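Local coordinates for protein phospholipase C-beta (PLC-beta) (Sepia officinalis, PDB 3QR0) that is a multidomain phospholipase C of the beta class, with PH, EF-hand-like, TIM-barrel and C2 modules, and carries a bound calcium ion, at residues K220-L223 with A224-R228. Sequence-based numbering, arbitrary orientation.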
ATOM      1  N   LYS A 220     -16.844  -9.929  25.022  1.00 32.48           N
ATOM      2  CA  LYS A 220     -17.662  -9.328  26.084  1.00 33.46           C
ATOM      3  C   LYS A 220     -16.852  -8.257  26.848  1.00 33.37           C
ATOM      4  O   LYS A 220     -17.406  -7.273  27.330  1.00 33.51           O
ATOM      5  CB  LYS A 220     -18.190 -10.411  27.041  1.00 34.58           C
ATOM      6  CG  LYS A 220     -19.496 -10.044  27.743  1.00 36.93           C
ATOM      7  CD  LYS A 220     -19.984 -11.156  28.680  1.00 39.63           C
ATOM      8  CE  LYS A 220     -21.046 -10.631  29.643  1.00 41.72           C
ATOM      9  NZ  LYS A 220     -21.523 -11.666  30.612  1.00 43.66           N
ATOM     10  N   PHE A 221     -15.536  -8.449  26.938  1.00 32.85           N
ATOM     11  CA  PHE A 221     -14.637  -7.434  27.500  1.00 32.60           C
ATOM     12  C   PHE A 221     -14.627  -6.169  26.631  1.00 31.96           C
ATOM     13  O   PHE A 221     -14.697  -5.061  27.158  1.00 32.00           O
ATOM     14  CB  PHE A 221     -13.227  -8.017  27.683  1.00 32.45           C
ATOM     15  CG  PHE A 221     -12.151  -6.991  27.936  1.00 32.35           C
ATOM     16  CD1 PHE A 221     -12.196  -6.171  29.052  1.00 33.06           C
ATOM     17  CD2 PHE A 221     -11.065  -6.883  27.076  1.00 31.28           C
ATOM     18  CE1 PHE A 221     -11.189  -5.241  29.292  1.00 33.23           C
ATOM     19  CE2 PHE A 221     -10.058  -5.959  27.309  1.00 31.83           C
ATOM     20  CZ  PHE A 221     -10.120  -5.136  28.419  1.00 33.13           C
ATOM     21  N   TYR A 222     -14.555  -6.341  25.311  1.00 31.15           N
ATOM     22  CA  TYR A 222     -14.695  -5.222  24.367  1.00 30.95           C
ATOM     23  C   TYR A 222     -15.998  -4.458  24.620  1.00 31.55           C
ATOM     24  O   TYR A 222     -15.993  -3.231  24.699  1.00 31.12           O
ATOM     25  CB  TYR A 222     -14.663  -5.716  22.909  1.00 30.25           C
ATOM     26  CG  TYR A 222     -14.776  -4.614  21.868  1.00 29.86           C
ATOM     27  CD1 TYR A 222     -13.648  -4.108  21.237  1.00 29.49           C
ATOM     28  CD2 TYR A 222     -16.018  -4.088  21.507  1.00 30.06           C
ATOM     29  CE1 TYR A 222     -13.747  -3.099  20.283  1.00 29.18           C
ATOM     30  CE2 TYR A 222     -16.127  -3.078  20.558  1.00 29.53           C
ATOM     31  CZ  TYR A 222     -14.987  -2.587  19.948  1.00 29.41           C
ATOM     32  OH  TYR A 222     -15.079  -1.586  19.011  1.00 28.23           O
ATOM     33  N   LEU A 223     -17.103  -5.194  24.750  1.00 32.35           N
ATOM     34  CA  LEU A 223     -18.413  -4.588  25.010  1.00 33.47           C
ATOM     35  C   LEU A 223     -18.419  -3.802  26.322  1.00 34.51           C
ATOM     36  O   LEU A 223     -19.005  -2.723  26.398  1.00 35.04           O
ATOM     37  CB  LEU A 223     -19.514  -5.655  25.045  1.00 33.91           C
ATOM     38  CG  LEU A 223     -19.768  -6.454  23.764  1.00 33.74           C
ATOM     39  CD1 LEU A 223     -20.870  -7.497  23.991  1.00 33.84           C
ATOM     40  CD2 LEU A 223     -20.128  -5.528  22.619  1.00 33.19           C
ATOM     41  N   ALA A 224     -17.762  -4.350  27.342  1.00 35.15           N
ATOM     42  CA  ALA A 224     -17.639  -3.693  28.645  1.00 36.14           C
ATOM     43  C   ALA A 224     -16.685  -2.495  28.640  1.00 36.10           C
ATOM     44  O   ALA A 224     -16.836  -1.588  29.461  1.00 36.56           O
ATOM     45  CB  ALA A 224     -17.188  -4.699  29.700  1.00 36.61           C
ATOM     46  N   LEU A 225     -15.701  -2.498  27.741  1.00 35.40           N
ATOM     47  CA  LEU A 225     -14.666  -1.464  27.731  1.00 35.59           C
ATOM     48  C   LEU A 225     -15.091  -0.207  26.989  1.00 35.77           C
ATOM     49  O   LEU A 225     -15.093   0.883  27.560  1.00 36.11           O
ATOM     50  CB  LEU A 225     -13.366  -1.993  27.113  1.00 34.92           C
ATOM     51  CG  LEU A 225     -12.202  -0.990  27.067  1.00 34.66           C
ATOM     52  CD1 LEU A 225     -11.900  -0.457  28.465  1.00 35.05           C
ATOM     53  CD2 LEU A 225     -10.962  -1.621  26.451  1.00 33.75           C
ATOM     54  N   LEU A 226     -15.426  -0.352  25.710  1.00 35.72           N
ATOM     55  CA  LEU A 226     -15.751   0.809  24.887  1.00 36.12           C
ATOM     56  C   LEU A 226     -17.217   1.174  25.034  1.00 37.11           C
ATOM     57  O   LEU A 226     -18.072   0.300  25.170  1.00 37.67           O
ATOM     58  CB  LEU A 226     -15.413   0.574  23.410  1.00 35.15           C
ATOM     59  CG  LEU A 226     -13.916   0.565  23.096  1.00 35.07           C
ATOM     60  CD1 LEU A 226     -13.309  -0.749  23.528  1.00 35.98           C
ATOM     61  CD2 LEU A 226     -13.650   0.824  21.623  1.00 34.55           C
ATOM     62  N   GLU A 227     -17.487   2.478  25.026  1.00 37.86           N
ATOM     63  CA  GLU A 227     -18.846   3.004  24.973  1.00 38.63           C
ATOM     64  C   GLU A 227     -19.162   3.339  23.517  1.00 37.52           C
ATOM     65  O   GLU A 227     -18.928   4.458  23.051  1.00 37.64           O
ATOM     66  CB  GLU A 227     -18.989   4.241  25.871  1.00 39.72           C
ATOM     67  CG  GLU A 227     -19.179   3.893  27.347  1.00 42.41           C
ATOM     68  CD  GLU A 227     -18.952   5.071  28.291  1.00 45.84           C
ATOM     69  OE1 GLU A 227     -18.373   6.099  27.866  1.00 47.61           O
ATOM     70  OE2 GLU A 227     -19.350   4.960  29.472  1.00 47.90           O
ATOM     71  N   ARG A 228     -19.671   2.343  22.797  1.00 36.38           N
ATOM     72  CA  ARG A 228     -20.073   2.520  21.410  1.00 35.28           C
ATOM     73  C   ARG A 228     -21.513   3.058  21.393  1.00 35.75           C
ATOM     74  O   ARG A 228     -22.446   2.378  20.958  1.00 35.50           O
ATOM     75  CB  ARG A 228     -19.944   1.194  20.657  1.00 34.51           C
ATOM     76  CG  ARG A 228     -18.526   0.589  20.684  1.00 33.36           C
ATOM     77  CD  ARG A 228     -17.502   1.467  19.965  1.00 31.63           C
ATOM     78  NE  ARG A 228     -17.947   1.787  18.610  1.00 29.94           N
ATOM     79  CZ  ARG A 228     -17.733   1.036  17.532  1.00 28.86           C
ATOM     80  NH1 ARG A 228     -17.038  -0.098  17.606  1.00 28.22           N
ATOM     81  NH2 ARG A 228     -18.217   1.435  16.363  1.00 28.24           N
TER
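Tyr-222, in the last turn of helix 215-225, meets Arg-228 from the loop that follows. Arg-228 NH1 donates a hydrogen bond to Tyr-222 OH, at 2.8 Å. The bond is bent, with an N-H...O angle of 133°. NH1 lies at the edge of the phenol ring, near its plane, and the hydroxyl lies close to the guanidinium plane. The two flat groups are steeply inclined, 73° apart, so they do not stack. Arg-228 is bent at chi2 and chi3, which folds its guanidinium back to the tyrosine. Gln-151 OE1 also hydrogen-bonds to the Tyr-222 hydroxyl, and Glu-230 forms a salt bridge with Arg-228 NH2.

Leu-226 CD1 lies over one face of the Tyr-222 ring, toward its rim. It makes a CH-pi contact, 4.2 Å from the ring centroid. The other methyl, CD2, sits 3.8 Å from Tyr-222 OH. With chi1 at -179°, Tyr-222 CG points opposite the backbone N and lies beside the carbonyl carbon. The ring therefore leans toward the C-terminal end of the helix, where one face meets Leu-226.

The side chains of Phe-221 and Leu-225, one turn apart, share a direction and run alongside each other. Phe-221 CZ approaches Leu-225 CD2 at 4.1 Å. Helix 185-198 packs against Phe-221.

Leu-226 N donates a hydrogen bond to Tyr-222 O at 3.1 Å, and Ala-224 N one to Lys-220 O at 2.9 Å. Leu-226 is the first residue to leave helical geometry. This is a helix C-terminus in the EF-hand-like region, where the chain leaves the helix against the C2 domain, whose Gln-660 and Phe-661 touch both Tyr-222 and Leu-226.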